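Local structure of Phl p 3 allergen (3FT1) at residues Tyr23-Pro26 against Gly27-Leu30. The protein is a secreted grass pollen allergen of the expansin family, B subfamily, recognised by IgE, and resembles the carbohydrate-binding C-terminal domain of expansins. Residues are numbered along the deposited sequence; the frame is centred on the assembly and turned at random.
Sequences YTRP and GDSL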
ATOM      1  N   TYR A  23      -4.674   5.394   6.727  1.00 17.25           N
ATOM      2  CA  TYR A  23      -5.843   4.542   6.598  1.00 13.82           C
ATOM      3  C   TYR A  23      -6.886   5.038   7.571  1.00 17.12           C
ATOM      4  O   TYR A  23      -6.607   5.211   8.755  1.00 17.80           O
ATOM      5  CB  TYR A  23      -5.455   3.101   6.934  1.00 11.97           C
ATOM      6  CG  TYR A  23      -6.591   2.100   6.999  1.00 13.19           C
ATOM      7  CD1 TYR A  23      -6.908   1.311   5.902  1.00 15.50           C
ATOM      8  CD2 TYR A  23      -7.323   1.918   8.172  1.00 14.44           C
ATOM      9  CE1 TYR A  23      -7.931   0.375   5.960  1.00 15.85           C
ATOM     10  CE2 TYR A  23      -8.351   0.986   8.238  1.00 15.17           C
ATOM     11  CZ  TYR A  23      -8.645   0.218   7.129  1.00 16.25           C
ATOM     12  OH  TYR A  23      -9.658  -0.708   7.161  1.00 14.86           O
ATOM     13  N   THR A  24      -8.084   5.276   7.056  1.00 14.37           N
ATOM     14  CA  THR A  24      -9.174   5.810   7.853  1.00 18.01           C
ATOM     15  C   THR A  24     -10.390   4.912   7.726  1.00 14.18           C
ATOM     16  O   THR A  24     -10.983   4.813   6.652  1.00 16.20           O
ATOM     17  CB  THR A  24      -9.588   7.202   7.343  1.00 24.44           C
ATOM     18  OG1 THR A  24      -8.445   8.059   7.291  1.00 23.56           O
ATOM     19  CG2 THR A  24     -10.625   7.803   8.248  1.00 25.12           C
ATOM     20  N   ARG A  25     -10.759   4.264   8.829  1.00 16.37           N
ATOM     21  CA  ARG A  25     -12.011   3.517   8.903  1.00 16.56           C
ATOM     22  C   ARG A  25     -12.567   3.701  10.304  1.00 13.90           C
ATOM     23  O   ARG A  25     -11.979   3.226  11.266  1.00 15.74           O
ATOM     24  CB  ARG A  25     -11.808   2.024   8.628  1.00 12.53           C
ATOM     25  CG  ARG A  25     -13.135   1.267   8.604  1.00 11.79           C
ATOM     26  CD  ARG A  25     -13.025  -0.222   8.307  1.00 12.39           C
ATOM     27  NE  ARG A  25     -14.362  -0.732   8.005  1.00 13.39           N
ATOM     28  CZ  ARG A  25     -15.166  -1.331   8.882  1.00 16.18           C
ATOM     29  NH1 ARG A  25     -14.767  -1.557  10.127  1.00 16.39           N
ATOM     30  NH2 ARG A  25     -16.374  -1.720   8.505  1.00 14.84           N
ATOM     31  N   PRO A  26     -13.705   4.392  10.419  1.00 16.53           N
ATOM     32  CA  PRO A  26     -14.228   4.750  11.740  1.00 15.17           C
ATOM     33  C   PRO A  26     -14.256   3.566  12.700  1.00 14.87           C
ATOM     34  O   PRO A  26     -14.782   2.501  12.369  1.00 15.12           O
ATOM     35  CB  PRO A  26     -15.650   5.228  11.432  1.00 16.86           C
ATOM     36  CG  PRO A  26     -15.590   5.719  10.035  1.00 21.40           C
ATOM     37  CD  PRO A  26     -14.592   4.834   9.328  1.00 14.77           C
ATOM     38  N   GLY A  27     -13.680   3.764  13.882  1.00 17.38           N
ATOM     39  CA  GLY A  27     -13.698   2.762  14.933  1.00 18.56           C
ATOM     40  C   GLY A  27     -12.802   1.569  14.671  1.00 18.91           C
ATOM     41  O   GLY A  27     -12.883   0.563  15.372  1.00 21.95           O
ATOM     42  N   ASP A  28     -11.946   1.677  13.659  1.00 16.67           N
ATOM     43  CA  ASP A  28     -11.114   0.547  13.237  1.00 10.85           C
ATOM     44  C   ASP A  28      -9.720   1.070  12.931  1.00 16.94           C
ATOM     45  O   ASP A  28      -9.493   2.278  12.899  1.00 17.61           O
ATOM     46  CB  ASP A  28     -11.714  -0.092  11.981  1.00 11.09           C
ATOM     47  CG  ASP A  28     -11.449  -1.602  11.887  1.00 15.29           C
ATOM     48  OD1 ASP A  28     -10.569  -2.128  12.609  1.00 14.91           O
ATOM     49  OD2 ASP A  28     -12.132  -2.258  11.069  1.00 11.91           O
ATOM     50  N   SER A  29      -8.779   0.161  12.713  1.00 17.53           N
ATOM     51  CA  SER A  29      -7.430   0.565  12.341  1.00 21.50           C
ATOM     52  C   SER A  29      -6.808  -0.513  11.477  1.00 22.04           C
ATOM     53  O   SER A  29      -7.309  -1.626  11.400  1.00 14.55           O
ATOM     54  CB  SER A  29      -6.565   0.827  13.577  1.00 17.76           C
ATOM     55  OG  SER A  29      -6.438  -0.344  14.369  1.00 21.46           O
ATOM     56  N   LEU A  30      -5.714  -0.166  10.817  1.00 18.78           N
ATOM     57  CA  LEU A  30      -5.057  -1.086   9.908  1.00 16.48           C
ATOM     58  C   LEU A  30      -4.313  -2.155  10.702  1.00 16.69           C
ATOM     59  O   LEU A  30      -3.646  -1.848  11.691  1.00 24.33           O
ATOM     60  CB  LEU A  30      -4.081  -0.293   9.048  1.00 19.36           C
ATOM     61  CG  LEU A  30      -3.569  -0.851   7.732  1.00 25.42           C
ATOM     62  CD1 LEU A  30      -4.689  -1.484   6.924  1.00 17.34           C
ATOM     63  CD2 LEU A  30      -2.902   0.286   6.959  1.00 20.88           C
TER
HETATM   64  O   HOH W   1      -9.132   4.488  11.083  1.00 21.90           O
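Arg-25 and Asp-28 are joined by a salt bridge, NH1 of Arg-25 lying 2.9 Å from OD2 of Asp-28. The bond is bent, with an N-H...O angle of 135°, and reaches OD2 on its anti side, tilted out of both planes; a single nitrogen meets a single oxygen, and guanidinium and carboxylate planes 73° apart are inconsistent with a coplanar two-pronged pair. The arginine chain runs extended from CG to NE, CG anti to the backbone N (chi1 -176°), which carries CG and CD past CB of Asp-28. The carboxylate has further partners: OD1 accepts a hydrogen bond from the backbone N-H of Ser-29 (N to OD1 2.9 Å), again on the anti side and well out of the plane, and another from Gly-73 N, while OD2 is bonded to Ser-71 OG. These bonds limit its rotation and tie the turn to the end of strand 65-71.

Between the same two residues the backbone forms a type II beta turn, closed by a hydrogen bond from Asp-28 N to Arg-25 O, 2.9 Å. Gly-27 occupies the third position with positive phi, as expected there. The turn lies at the tip of the connection from strand 16-24 to strand 30-36 of the immunoglobulin-like beta-sandwich that corresponds to the expansin C-terminal domain. A water continues the link, accepting from Arg-25 N at 2.8 Å and donating to Asp-28 O.

Toward the strands, contact becomes apolar. CD1 of Leu-30 makes a CH-pi contact over one face of the Tyr-23 ring, 4.0 Å from its centroid and near the ring normal, while CD2 of Leu-30 approaches Tyr-23 CB at 3.8 Å. Beyond this pair, Tyr-23 touches Val-2 and Leu-30 touches Phe-69.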